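Beta-galacturonidase (Eisenbergiella tayi, PDB 6NCW) hydrolyses beta-linked galacturonides as a family 2 glycoside hydrolase, and is probably also active on glucuronides. Local coordinates at residues 180-188 / 196-204; 223-234 / 247-255. All coordinates share one frame; numbering follows the deposited sequence.

Interaction 1 (180-188 / 196-204)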
loop_
_atom_site.group_PDB
_atom_site.type_symbol
_atom_site.label_atom_id
_atom_site.label_comp_id
_atom_site.label_asym_id
_atom_site.label_seq_id
_atom_site.Cartn_x
_atom_site.Cartn_y
_atom_site.Cartn_z
ATOM N N GLY A 180 -49.191 -38.721 -24.774
ATOM C CA GLY A 180 -50.469 -39.182 -24.283
ATOM C C GLY A 180 -50.808 -38.688 -22.885
ATOM O O GLY A 180 -49.946 -38.235 -22.133
ATOM N N ARG A 181 -52.098 -38.781 -22.556
ATOM C CA ARG A 181 -52.588 -38.458 -21.221
ATOM C C ARG A 181 -51.856 -39.291 -20.172
ATOM O O ARG A 181 -51.456 -40.429 -20.424
ATOM C CB ARG A 181 -54.101 -38.706 -21.158
ATOM C CG ARG A 181 -54.768 -38.459 -19.810
ATOM C CD ARG A 181 -56.270 -38.738 -19.880
ATOM N NE ARG A 181 -56.906 -38.691 -18.562
ATOM C CZ ARG A 181 -56.984 -39.725 -17.727
ATOM N NH1 ARG A 181 -56.462 -40.896 -18.069
ATOM N NH2 ARG A 181 -57.582 -39.590 -16.546
ATOM N N LEU A 182 -51.665 -38.708 -18.983
ATOM C CA LEU A 182 -50.900 -39.344 -17.917
ATOM C C LEU A 182 -51.648 -39.251 -16.590
ATOM O O LEU A 182 -52.292 -38.240 -16.303
ATOM C CB LEU A 182 -49.511 -38.700 -17.796
ATOM C CG LEU A 182 -48.389 -39.576 -17.237
ATOM C CD1 LEU A 182 -47.189 -39.601 -18.190
ATOM C CD2 LEU A 182 -47.983 -39.086 -15.849
ATOM N N ASP A 183 -51.558 -40.313 -15.790
ATOM C CA ASP A 183 -52.238 -40.425 -14.503
ATOM C C ASP A 183 -51.229 -40.774 -13.423
ATOM O O ASP A 183 -50.207 -41.411 -13.690
ATOM C CB ASP A 183 -53.324 -41.529 -14.480
ATOM C CG ASP A 183 -54.478 -41.248 -15.416
ATOM O OD1 ASP A 183 -54.880 -40.068 -15.538
ATOM O OD2 ASP A 183 -54.988 -42.219 -16.023
ATOM N N GLY A 184 -51.550 -40.391 -12.197
ATOM C CA GLY A 184 -50.706 -40.720 -11.070
ATOM C C GLY A 184 -51.071 -39.864 -9.876
ATOM O O GLY A 184 -52.109 -39.200 -9.856
ATOM N N SER A 185 -50.189 -39.896 -8.879
ATOM C CA SER A 185 -50.365 -39.086 -7.686
ATOM C C SER A 185 -49.019 -38.495 -7.270
ATOM O O SER A 185 -47.956 -38.923 -7.733
ATOM C CB SER A 185 -50.991 -39.898 -6.541
ATOM O OG SER A 185 -50.067 -40.817 -5.970
ATOM N N VAL A 186 -49.074 -37.487 -6.401
ATOM C CA VAL A 186 -47.882 -36.923 -5.786
ATOM C C VAL A 186 -48.048 -37.000 -4.276
ATOM O O VAL A 186 -49.045 -36.513 -3.729
ATOM C CB VAL A 186 -47.626 -35.479 -6.248
ATOM C CG1 VAL A 186 -46.548 -34.838 -5.391
ATOM C CG2 VAL A 186 -47.201 -35.482 -7.691
ATOM N N GLU A 187 -47.077 -37.624 -3.607
ATOM C CA GLU A 187 -47.065 -37.746 -2.158
ATOM C C GLU A 187 -46.073 -36.747 -1.559
ATOM O O GLU A 187 -44.903 -36.713 -1.955
ATOM C CB GLU A 187 -46.701 -39.171 -1.734
ATOM C CG GLU A 187 -46.641 -39.333 -0.222
ATOM C CD GLU A 187 -46.450 -40.770 0.234
ATOM O OE1 GLU A 187 -46.692 -41.046 1.435
ATOM O OE2 GLU A 187 -46.055 -41.616 -0.604
ATOM N N VAL A 188 -46.531 -35.970 -0.579
ATOM C CA VAL A 188 -45.787 -34.825 -0.051
ATOM C C VAL A 188 -45.565 -35.035 1.439
ATOM O O VAL A 188 -46.530 -35.202 2.201
ATOM C CB VAL A 188 -46.520 -33.496 -0.301
ATOM C CG1 VAL A 188 -45.753 -32.340 0.341
ATOM C CG2 VAL A 188 -46.714 -33.247 -1.774
ATOM N N ALA A 196 -49.718 -34.663 2.414
ATOM C CA ALA A 196 -50.807 -34.771 1.458
ATOM C C ALA A 196 -50.421 -35.750 0.368
ATOM O O ALA A 196 -49.239 -36.036 0.148
ATOM C CB ALA A 196 -51.166 -33.414 0.845
ATOM N N VAL A 197 -51.446 -36.271 -0.301
ATOM C CA VAL A 197 -51.302 -37.027 -1.538
ATOM C C VAL A 197 -52.234 -36.383 -2.553
ATOM O O VAL A 197 -53.453 -36.349 -2.346
ATOM C CB VAL A 197 -51.631 -38.520 -1.361
ATOM C CG1 VAL A 197 -51.420 -39.262 -2.670
ATOM C CG2 VAL A 197 -50.779 -39.132 -0.256
ATOM N N LEU A 198 -51.665 -35.860 -3.635
ATOM C CA LEU A 198 -52.437 -35.150 -4.643
ATOM C C LEU A 198 -52.643 -36.043 -5.852
ATOM O O LEU A 198 -51.656 -36.538 -6.417
ATOM C CB LEU A 198 -51.722 -33.868 -5.058
ATOM C CG LEU A 198 -51.755 -32.731 -4.040
ATOM C CD1 LEU A 198 -51.061 -31.490 -4.599
ATOM C CD2 LEU A 198 -53.213 -32.430 -3.666
ATOM N N PRO A 199 -53.879 -36.289 -6.280
ATOM C CA PRO A 199 -54.078 -37.020 -7.538
ATOM C C PRO A 199 -53.775 -36.124 -8.730
ATOM O O PRO A 199 -54.180 -34.961 -8.775
ATOM C CB PRO A 199 -55.553 -37.436 -7.486
ATOM C CG PRO A 199 -56.203 -36.446 -6.554
ATOM C CD PRO A 199 -55.141 -36.019 -5.566
ATOM N N ILE A 200 -53.043 -36.680 -9.694
ATOM C CA ILE A 200 -52.535 -35.945 -10.848
ATOM C C ILE A 200 -53.182 -36.513 -12.101
ATOM O O ILE A 200 -53.213 -37.735 -12.288
ATOM C CB ILE A 200 -50.997 -36.046 -10.970
ATOM C CG1 ILE A 200 -50.299 -35.590 -9.694
ATOM C CG2 ILE A 200 -50.500 -35.240 -12.145
ATOM C CD1 ILE A 200 -50.587 -34.179 -9.335
ATOM N N VAL A 201 -53.667 -35.627 -12.967
ATOM C CA VAL A 201 -54.073 -35.991 -14.317
ATOM C C VAL A 201 -53.535 -34.931 -15.268
ATOM O O VAL A 201 -53.877 -33.747 -15.146
ATOM C CB VAL A 201 -55.597 -36.118 -14.465
ATOM C CG1 VAL A 201 -55.950 -36.243 -15.935
ATOM C CG2 VAL A 201 -56.102 -37.326 -13.694
ATOM N N LEU A 202 -52.697 -35.351 -16.214
ATOM C CA LEU A 202 -52.098 -34.461 -17.193
ATOM C C LEU A 202 -52.433 -34.951 -18.593
ATOM O O LEU A 202 -52.259 -36.134 -18.898
ATOM C CB LEU A 202 -50.581 -34.392 -17.014
ATOM C CG LEU A 202 -50.069 -33.710 -15.747
ATOM C CD1 LEU A 202 -48.639 -34.113 -15.495
ATOM C CD2 LEU A 202 -50.177 -32.211 -15.912
ATOM N N GLU A 203 -52.907 -34.040 -19.437
ATOM C CA GLU A 203 -53.039 -34.337 -20.854
ATOM C C GLU A 203 -51.662 -34.297 -21.518
ATOM O O GLU A 203 -50.687 -33.779 -20.962
ATOM C CB GLU A 203 -54.006 -33.349 -21.522
ATOM C CG GLU A 203 -55.431 -33.359 -20.921
ATOM C CD GLU A 203 -56.157 -34.703 -21.099
ATOM O OE1 GLU A 203 -56.243 -35.185 -22.253
ATOM O OE2 GLU A 203 -56.634 -35.283 -20.089
ATOM N N GLY A 204 -51.582 -34.877 -22.711
ATOM C CA GLY A 204 -50.315 -34.975 -23.412
ATOM C C GLY A 204 -49.535 -33.676 -23.492
ATOM O O GLY A 204 -50.062 -32.647 -23.932
#

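Interaction 2 (223-234 / 247-255)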
loop_
_atom_site.group_PDB
_atom_site.type_symbol
_atom_site.label_atom_id
_atom_site.label_comp_id
_atom_site.label_asym_id
_atom_site.label_seq_id
_atom_site.Cartn_x
_atom_site.Cartn_y
_atom_site.Cartn_z
ATOM N N TRP A 223 -39.115 -20.828 12.250
ATOM C CA TRP A 223 -37.867 -20.295 11.730
ATOM C C TRP A 223 -37.784 -18.835 12.153
ATOM O O TRP A 223 -38.770 -18.095 12.048
ATOM C CB TRP A 223 -37.803 -20.423 10.208
ATOM C CG TRP A 223 -36.474 -19.997 9.591
ATOM C CD1 TRP A 223 -35.438 -20.819 9.227
ATOM C CD2 TRP A 223 -36.057 -18.664 9.263
ATOM N NE1 TRP A 223 -34.405 -20.080 8.702
ATOM C CE2 TRP A 223 -34.756 -18.754 8.711
ATOM C CE3 TRP A 223 -36.652 -17.402 9.381
ATOM C CZ2 TRP A 223 -34.040 -17.631 8.283
ATOM C CZ3 TRP A 223 -35.940 -16.284 8.945
ATOM C CH2 TRP A 223 -34.647 -16.415 8.403
ATOM N N SER A 224 -36.619 -18.429 12.640
ATOM C CA SER A 224 -36.372 -17.037 12.986
ATOM C C SER A 224 -34.871 -16.832 13.063
ATOM O O SER A 224 -34.115 -17.809 13.137
ATOM C CB SER A 224 -37.024 -16.667 14.325
ATOM O OG SER A 224 -36.223 -17.162 15.379
ATOM N N PRO A 225 -34.409 -15.575 13.032
ATOM C CA PRO A 225 -32.970 -15.312 13.213
ATOM C C PRO A 225 -32.363 -16.014 14.410
ATOM O O PRO A 225 -31.244 -16.520 14.304
ATOM C CB PRO A 225 -32.922 -13.791 13.367
ATOM C CG PRO A 225 -34.061 -13.310 12.511
ATOM C CD PRO A 225 -35.129 -14.390 12.538
ATOM N N GLU A 226 -33.075 -16.080 15.542
ATOM C CA GLU A 226 -32.545 -16.724 16.743
ATOM C C GLU A 226 -32.606 -18.241 16.682
ATOM O O GLU A 226 -31.872 -18.905 17.421
ATOM C CB GLU A 226 -33.308 -16.281 17.995
ATOM C CG GLU A 226 -33.698 -14.822 18.012
ATOM C CD GLU A 226 -35.035 -14.606 17.342
ATOM O OE1 GLU A 226 -36.040 -15.254 17.734
ATOM O OE2 GLU A 226 -35.081 -13.793 16.418
ATOM N N SER A 227 -33.478 -18.795 15.844
ATOM C CA SER A 227 -33.689 -20.241 15.783
ATOM C C SER A 227 -34.067 -20.636 14.359
ATOM O O SER A 227 -35.246 -20.818 14.029
ATOM C CB SER A 227 -34.763 -20.663 16.785
ATOM O OG SER A 227 -34.929 -22.060 16.766
ATOM N N PRO A 228 -33.079 -20.779 13.470
ATOM C CA PRO A 228 -33.456 -21.026 12.059
ATOM C C PRO A 228 -33.747 -22.491 11.753
ATOM O O PRO A 228 -33.004 -23.171 11.034
ATOM C CB PRO A 228 -32.234 -20.496 11.295
ATOM C CG PRO A 228 -31.098 -20.687 12.232
ATOM C CD PRO A 228 -31.640 -20.482 13.622
ATOM N N VAL A 229 -34.869 -22.994 12.280
ATOM C CA VAL A 229 -35.259 -24.385 12.054
ATOM C C VAL A 229 -35.746 -24.560 10.622
ATOM O O VAL A 229 -36.594 -23.798 10.144
ATOM C CB VAL A 229 -36.353 -24.803 13.051
ATOM C CG1 VAL A 229 -36.870 -26.195 12.728
ATOM C CG2 VAL A 229 -35.843 -24.705 14.472
ATOM N N LEU A 230 -35.216 -25.571 9.934
ATOM C CA LEU A 230 -35.583 -25.880 8.561
ATOM C C LEU A 230 -36.144 -27.296 8.473
ATOM O O LEU A 230 -35.809 -28.169 9.278
ATOM C CB LEU A 230 -34.372 -25.751 7.606
ATOM C CG LEU A 230 -33.668 -24.393 7.577
ATOM C CD1 LEU A 230 -32.391 -24.445 6.734
ATOM C CD2 LEU A 230 -34.635 -23.365 7.039
ATOM N N TYR A 231 -36.986 -27.524 7.472
ATOM C CA TYR A 231 -37.518 -28.846 7.190
ATOM C C TYR A 231 -37.328 -29.190 5.724
ATOM O O TYR A 231 -37.531 -28.344 4.852
ATOM C CB TYR A 231 -39.006 -28.927 7.518
ATOM C CG TYR A 231 -39.342 -28.743 8.974
ATOM C CD1 TYR A 231 -39.380 -29.826 9.833
ATOM C CD2 TYR A 231 -39.632 -27.491 9.485
ATOM C CE1 TYR A 231 -39.696 -29.669 11.170
ATOM C CE2 TYR A 231 -39.947 -27.313 10.818
ATOM C CZ TYR A 231 -39.988 -28.415 11.658
ATOM O OH TYR A 231 -40.310 -28.264 12.983
ATOM N N LEU A 232 -36.995 -30.447 5.446
ATOM C CA LEU A 232 -37.045 -30.919 4.070
ATOM C C LEU A 232 -38.489 -31.230 3.695
ATOM O O LEU A 232 -39.195 -31.926 4.433
ATOM C CB LEU A 232 -36.170 -32.159 3.889
ATOM C CG LEU A 232 -34.700 -31.984 4.261
ATOM C CD1 LEU A 232 -34.042 -33.327 4.480
ATOM C CD2 LEU A 232 -33.998 -31.212 3.163
ATOM N N ILE A 233 -38.938 -30.697 2.562
ATOM C CA ILE A 233 -40.226 -31.052 1.987
ATOM C C ILE A 233 -39.946 -31.951 0.795
ATOM O O ILE A 233 -39.100 -31.631 -0.050
ATOM C CB ILE A 233 -41.069 -29.814 1.607
ATOM C CG1 ILE A 233 -42.427 -30.236 1.056
ATOM C CG2 ILE A 233 -40.357 -28.900 0.598
ATOM C CD1 ILE A 233 -43.417 -29.090 0.938
ATOM N N THR A 234 -40.610 -33.107 0.759
ATOM C CA THR A 234 -40.387 -34.102 -0.282
ATOM C C THR A 234 -41.671 -34.351 -1.063
ATOM O O THR A 234 -42.744 -34.535 -0.474
ATOM C CB THR A 234 -39.876 -35.414 0.315
ATOM O OG1 THR A 234 -38.735 -35.139 1.138
ATOM C CG2 THR A 234 -39.464 -36.366 -0.793
ATOM N N ILE A 247 -38.881 -34.449 -6.064
ATOM C CA ILE A 247 -38.210 -33.175 -5.840
ATOM C C ILE A 247 -38.161 -32.967 -4.336
ATOM O O ILE A 247 -39.117 -33.297 -3.620
ATOM C CB ILE A 247 -38.919 -32.006 -6.559
ATOM C CG1 ILE A 247 -38.038 -30.758 -6.546
ATOM C CG2 ILE A 247 -40.268 -31.707 -5.915
ATOM C CD1 ILE A 247 -38.422 -29.753 -7.587
ATOM N N ILE A 248 -37.020 -32.488 -3.843
ATOM C CA ILE A 248 -36.827 -32.198 -2.427
ATOM C C ILE A 248 -36.398 -30.739 -2.297
ATOM O O ILE A 248 -35.510 -30.285 -3.027
ATOM C CB ILE A 248 -35.783 -33.136 -1.797
ATOM C CG1 ILE A 248 -36.122 -34.605 -2.104
ATOM C CG2 ILE A 248 -35.723 -32.927 -0.311
ATOM C CD1 ILE A 248 -35.036 -35.596 -1.676
ATOM N N ASP A 249 -37.031 -30.005 -1.378
ATOM C CA ASP A 249 -36.668 -28.618 -1.110
ATOM C C ASP A 249 -36.568 -28.409 0.398
ATOM O O ASP A 249 -36.666 -29.377 1.157
ATOM C CB ASP A 249 -37.683 -27.663 -1.751
ATOM C CG ASP A 249 -37.024 -26.392 -2.314
ATOM O OD1 ASP A 249 -36.207 -25.762 -1.593
ATOM O OD2 ASP A 249 -37.323 -26.031 -3.475
ATOM N N ARG A 250 -36.356 -27.175 0.850
ATOM C CA ARG A 250 -36.321 -26.875 2.280
ATOM C C ARG A 250 -37.221 -25.697 2.602
ATOM O O ARG A 250 -37.290 -24.731 1.838
ATOM C CB ARG A 250 -34.916 -26.556 2.772
ATOM C CG ARG A 250 -34.131 -27.757 3.202
ATOM C CD ARG A 250 -32.972 -27.372 4.085
ATOM N NE ARG A 250 -32.258 -26.227 3.527
ATOM C CZ ARG A 250 -30.993 -25.926 3.803
ATOM N NH1 ARG A 250 -30.280 -26.691 4.621
ATOM N NH2 ARG A 250 -30.442 -24.860 3.256
ATOM N N VAL A 251 -37.882 -25.765 3.756
ATOM C CA VAL A 251 -38.822 -24.738 4.174
ATOM C C VAL A 251 -38.515 -24.353 5.611
ATOM O O VAL A 251 -37.829 -25.069 6.344
ATOM C CB VAL A 251 -40.304 -25.187 4.044
ATOM C CG1 VAL A 251 -40.610 -25.654 2.625
ATOM C CG2 VAL A 251 -40.624 -26.274 5.051
ATOM N N GLY A 252 -38.997 -23.175 5.979
ATOM C CA GLY A 252 -39.044 -22.759 7.368
ATOM C C GLY A 252 -40.393 -22.121 7.631
ATOM O O GLY A 252 -41.004 -21.530 6.738
ATOM N N PHE A 253 -40.878 -22.292 8.854
ATOM C CA PHE A 253 -42.194 -21.789 9.257
ATOM C C PHE A 253 -42.001 -20.411 9.886
ATOM O O PHE A 253 -41.662 -20.295 11.066
ATOM C CB PHE A 253 -42.878 -22.758 10.228
ATOM C CG PHE A 253 -43.454 -23.999 9.564
ATOM C CD1 PHE A 253 -44.807 -24.074 9.250
ATOM C CD2 PHE A 253 -42.643 -25.093 9.264
ATOM C CE1 PHE A 253 -45.340 -25.215 8.637
ATOM C CE2 PHE A 253 -43.168 -26.230 8.645
ATOM C CZ PHE A 253 -44.518 -26.288 8.333
ATOM N N ARG A 254 -42.189 -19.358 9.094
ATOM C CA ARG A 254 -42.169 -18.001 9.617
ATOM C C ARG A 254 -43.187 -17.166 8.860
ATOM O O ARG A 254 -43.482 -17.428 7.693
ATOM C CB ARG A 254 -40.772 -17.355 9.514
ATOM C CG ARG A 254 -40.163 -17.356 8.101
ATOM C CD ARG A 254 -40.381 -16.034 7.445
ATOM N NE ARG A 254 -39.995 -15.996 6.038
ATOM C CZ ARG A 254 -40.850 -16.091 5.026
ATOM N NH1 ARG A 254 -42.145 -16.268 5.256
ATOM N NH2 ARG A 254 -40.409 -15.999 3.781
ATOM N N GLU A 255 -43.702 -16.143 9.528
ATOM C CA GLU A 255 -44.619 -15.196 8.914
ATOM C C GLU A 255 -43.913 -13.861 8.722
ATOM O O GLU A 255 -43.236 -13.373 9.631
ATOM C CB GLU A 255 -45.872 -15.006 9.774
ATOM C CG GLU A 255 -46.887 -14.072 9.157
ATOM C CD GLU A 255 -48.087 -13.811 10.083
ATOM O OE1 GLU A 255 -49.179 -14.352 9.795
ATOM O OE2 GLU A 255 -47.929 -13.084 11.101
HETATM O O HOH W 1 -39.190 -23.943 10.691
#

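Interaction 1 (180-188 / 196-204)
With CG anti to the backbone N (chi1 178°) and the chain extended as far as NE, R181 runs out across V201, with E203 OE2 at the guanidinium edge, in its plane; E203 bends at chi2 (-63°) to bring its carboxylate there. R181 NE to E203 OE2 is 3.7 Å, a long salt bridge. The other end of the group is closer to its partner: R181 NH1 lies 2.8 Å from D183 OD2, a salt bridge with a weak, bent hydrogen bond. V201 lies alongside D183, its CG2 3.5 Å from D183 OD1. On the opposite face V186 CG2 meets I200 CG1 at 3.7 Å. G184, paired with I200, adds no side chain to this face, and I200 CB rests 3.5 Å from G184 O. Four hydrogen-bonded pairs, L182 with L202 through V188 with A196, knit the backbones together. On the face of V186 and I200, V186 and V188 pack on I172 and L202 on V174, both of strand 165-176, and I200 on F210 of strand 207-216. This is a two-stranded antiparallel beta hairpin, part of the immunoglobulin-like beta-sandwich of family 2 glycoside hydrolases.

Interaction 2 (223-234 / 247-255)
The guanidinium of R250 carries L230 CD1 on one face, 3.5 Å above the plane and over its centre, where a bend at chi3 (-45°) helps to place it, and its NH1 forms a salt bridge with E325 OE1. The F253 ring takes Y231 CD2 at its edge, in plane; the two rings cross at 87° with centroids 5.7 Å apart. A water also lies in the plane of the F253 ring, at its edge. It accepts from F253 N and donates to V229 O, bridging the two segments beside the direct bond from W223 N to F253 O (2.9 Å), whose donor stands above the carbonyl plane. V229 O in turn lies in the plane of the W223 indole, at its edge. R254 runs alongside W223, its CG 3.7 Å from W223 CE3, and the indole NE1 is bonded to D324 O. Between these groups G252 brings its CA to 3.9 Å from W223 CB.

Farther along, the strands pair regularly. Y231 and V251 exchange two backbone bonds, as do I233 and D249, though I233 N approaches D249 O from well above the carbonyl plane. R250 CG meets L232 CD2 at 3.5 Å. On the other face I233 CG2 touches V251 CG1 at 3.8 Å, with I155 and V188 adding to the cover. D249 OD1 accepts from R250 N at 2.8 Å on its anti lone pair. The contact is an antiparallel beta hairpin of the family 2 immunoglobulin-like sandwich, with irregular pairing toward W223 and F253; R250 and W223 join it to helix 317-326 of the TIM-barrel domain.

Interactions 1 and 2 are two successive hairpins of one antiparallel sheet, with centres about 26 Å apart. Strands 182-190 and 227-238 lie side by side in it and join them through backbone bonds such as S185 with R238 and E187 with V236. Directly between the two, V188 CG1 packs 3.8 Å from T234 O and 4.0 Å from I233 CG1. Interaction 1 is the more peripheral, its centre about 32 Å from the centre of the chain against about 18 Å for interaction 2, which reaches the TIM-barrel domain. Both lie away from the galacturonate-binding residues, among them E465 and R525.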